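Local coordinates for BMC domain protein (Clostridiales bacterium 1_7_47FAA, PDB 4OLO) that probably builds the shell of a glycyl-radical propanediol microcompartment as a BMC-domain protein, and is linked to iron-sulfur cluster binding and electron transport, at residues Asp33-Ile38 with Ala75-Thr80. Residues are numbered along the deposited sequence; the frame is centred on the assembly and turned at random.
Sequences DAIGLI and AIFGDT
Ala-34 to Ile-38 runs antiparallel to Ala-75 to Gly-78, the two inner strands of the BMC-domain sheet, with hydrogen-bonded pairs at Ala-34/Gly-78 and Gly-36/Ile-76. In the second pair Gly-36 N reaches Ile-76 O at 2.7 Å and Ile-76 N returns to Gly-36 O at 2.8 Å. Where 34-38 begins and 75-78 ends, a classic beta bulge sets two residues, Asp-33 and Ala-34, against the single Gly-78. On the Ile-35 face, the isoleucine and Phe-77 lie side by side: CG1, set beside the backbone N (chi1 -56°), carries CD1 obliquely to CE2 of Phe-77 at 3.7 Å, while CG2 sits over the rim of one ring face. Leu-37 CD2 meets Ala-75 CB at 3.9 Å, and Leu-17 of helix 11-17 packs on Ile-35, Leu-37 and Phe-77. From the bulge, Asp-33 sends OD1 to within 3.1 Å of Thr-80 OG1, the two side chains roughly perpendicular. The Asp-79 carboxylate, at the N-cap, caps a backbone N of helix 80-95, and its OD1 hydrogen-bonds Ser-82 OG. Backbone bonds and mostly buried hydrocarbon thus join the strands within the sheet, while polar groups at the bulge mark the passage from strand 73-78 into helix 80-95.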
loop_
_atom_site.group_PDB
_atom_site.type_symbol
_atom_site.label_atom_id
_atom_site.label_comp_id
_atom_site.label_asym_id
_atom_site.label_seq_id
_atom_site.Cartn_x
_atom_site.Cartn_y
_atom_site.Cartn_z
ATOM N N ASP B 33 -18.253 -6.163 -27.316
ATOM C CA ASP B 33 -18.038 -5.210 -28.397
ATOM C C ASP B 33 -17.208 -4.045 -27.801
ATOM O O ASP B 33 -16.339 -3.501 -28.469
ATOM C CB ASP B 33 -19.426 -4.717 -28.831
ATOM C CG ASP B 33 -19.545 -4.118 -30.204
ATOM O OD1 ASP B 33 -19.193 -2.927 -30.362
ATOM O OD2 ASP B 33 -20.109 -4.795 -31.097
ATOM N N ALA B 34 -17.484 -3.676 -26.538
ATOM C CA ALA B 34 -16.793 -2.609 -25.824
ATOM C C ALA B 34 -16.610 -2.939 -24.334
ATOM O O ALA B 34 -17.344 -3.760 -23.786
ATOM C CB ALA B 34 -17.538 -1.293 -25.984
ATOM N N ILE B 35 -15.608 -2.308 -23.699
ATOM C CA ILE B 35 -15.315 -2.431 -22.273
ATOM C C ILE B 35 -15.200 -1.031 -21.748
ATOM O O ILE B 35 -14.333 -0.291 -22.211
ATOM C CB ILE B 35 -14.018 -3.246 -21.909
ATOM C CG1 ILE B 35 -14.021 -4.667 -22.494
ATOM C CG2 ILE B 35 -13.820 -3.311 -20.386
ATOM C CD1 ILE B 35 -12.735 -5.428 -22.244
ATOM N N GLY B 36 -16.069 -0.683 -20.797
ATOM C CA GLY B 36 -16.023 0.585 -20.068
ATOM C C GLY B 36 -15.268 0.353 -18.764
ATOM O O GLY B 36 -15.548 -0.612 -18.037
ATOM N N LEU B 37 -14.276 1.187 -18.477
ATOM C CA LEU B 37 -13.459 1.035 -17.260
ATOM C C LEU B 37 -13.586 2.249 -16.363
ATOM O O LEU B 37 -13.554 3.367 -16.857
ATOM C CB LEU B 37 -11.967 0.800 -17.604
ATOM C CG LEU B 37 -11.599 -0.456 -18.411
ATOM C CD1 LEU B 37 -10.184 -0.370 -18.901
ATOM C CD2 LEU B 37 -11.840 -1.754 -17.616
ATOM N N ILE B 38 -13.778 2.027 -15.063
ATOM C CA ILE B 38 -13.913 3.099 -14.082
ATOM C C ILE B 38 -13.046 2.748 -12.889
ATOM O O ILE B 38 -13.154 1.645 -12.343
ATOM C CB ILE B 38 -15.380 3.511 -13.673
ATOM C CG1 ILE B 38 -16.333 3.697 -14.871
ATOM C CG2 ILE B 38 -15.393 4.796 -12.855
ATOM C CD1 ILE B 38 -17.299 2.599 -14.981
ATOM N N ALA B 75 -15.238 -2.890 -14.392
ATOM C CA ALA B 75 -15.303 -3.154 -15.829
ATOM C C ALA B 75 -16.752 -3.431 -16.221
ATOM O O ALA B 75 -17.457 -4.170 -15.526
ATOM C CB ALA B 75 -14.414 -4.318 -16.199
ATOM N N ILE B 76 -17.208 -2.768 -17.294
ATOM C CA ILE B 76 -18.564 -2.802 -17.861
ATOM C C ILE B 76 -18.413 -3.361 -19.286
ATOM O O ILE B 76 -17.692 -2.782 -20.100
ATOM C CB ILE B 76 -19.140 -1.330 -17.868
ATOM C CG1 ILE B 76 -19.393 -0.732 -16.480
ATOM C CG2 ILE B 76 -20.314 -1.123 -18.764
ATOM C CD1 ILE B 76 -19.747 -1.725 -15.411
ATOM N N PHE B 77 -19.095 -4.449 -19.589
ATOM C CA PHE B 77 -19.014 -5.112 -20.893
ATOM C C PHE B 77 -20.354 -5.074 -21.639
ATOM O O PHE B 77 -21.408 -5.293 -21.039
ATOM C CB PHE B 77 -18.638 -6.600 -20.695
ATOM C CG PHE B 77 -17.339 -6.870 -19.985
ATOM C CD1 PHE B 77 -17.273 -6.866 -18.591
ATOM C CD2 PHE B 77 -16.184 -7.180 -20.707
ATOM C CE1 PHE B 77 -16.069 -7.124 -17.933
ATOM C CE2 PHE B 77 -14.971 -7.451 -20.044
ATOM C CZ PHE B 77 -14.924 -7.419 -18.661
ATOM N N GLY B 78 -20.285 -4.892 -22.950
ATOM C CA GLY B 78 -21.445 -4.899 -23.831
ATOM C C GLY B 78 -21.173 -4.224 -25.160
ATOM O O GLY B 78 -20.016 -3.995 -25.536
ATOM N N ASP B 79 -22.249 -3.862 -25.868
ATOM C CA ASP B 79 -22.134 -3.154 -27.141
ATOM C C ASP B 79 -21.747 -1.739 -26.793
ATOM O O ASP B 79 -22.049 -1.306 -25.690
ATOM C CB ASP B 79 -23.466 -3.202 -27.923
ATOM C CG ASP B 79 -24.647 -2.595 -27.180
ATOM O OD1 ASP B 79 -25.185 -3.265 -26.274
ATOM O OD2 ASP B 79 -25.029 -1.448 -27.507
ATOM N N THR B 80 -21.059 -1.029 -27.702
ATOM C CA THR B 80 -20.589 0.350 -27.516
ATOM C C THR B 80 -21.666 1.290 -26.981
ATOM O O THR B 80 -21.420 1.983 -25.995
ATOM C CB THR B 80 -19.958 0.894 -28.818
ATOM O OG1 THR B 80 -18.963 -0.026 -29.264
ATOM C CG2 THR B 80 -19.335 2.285 -28.636
#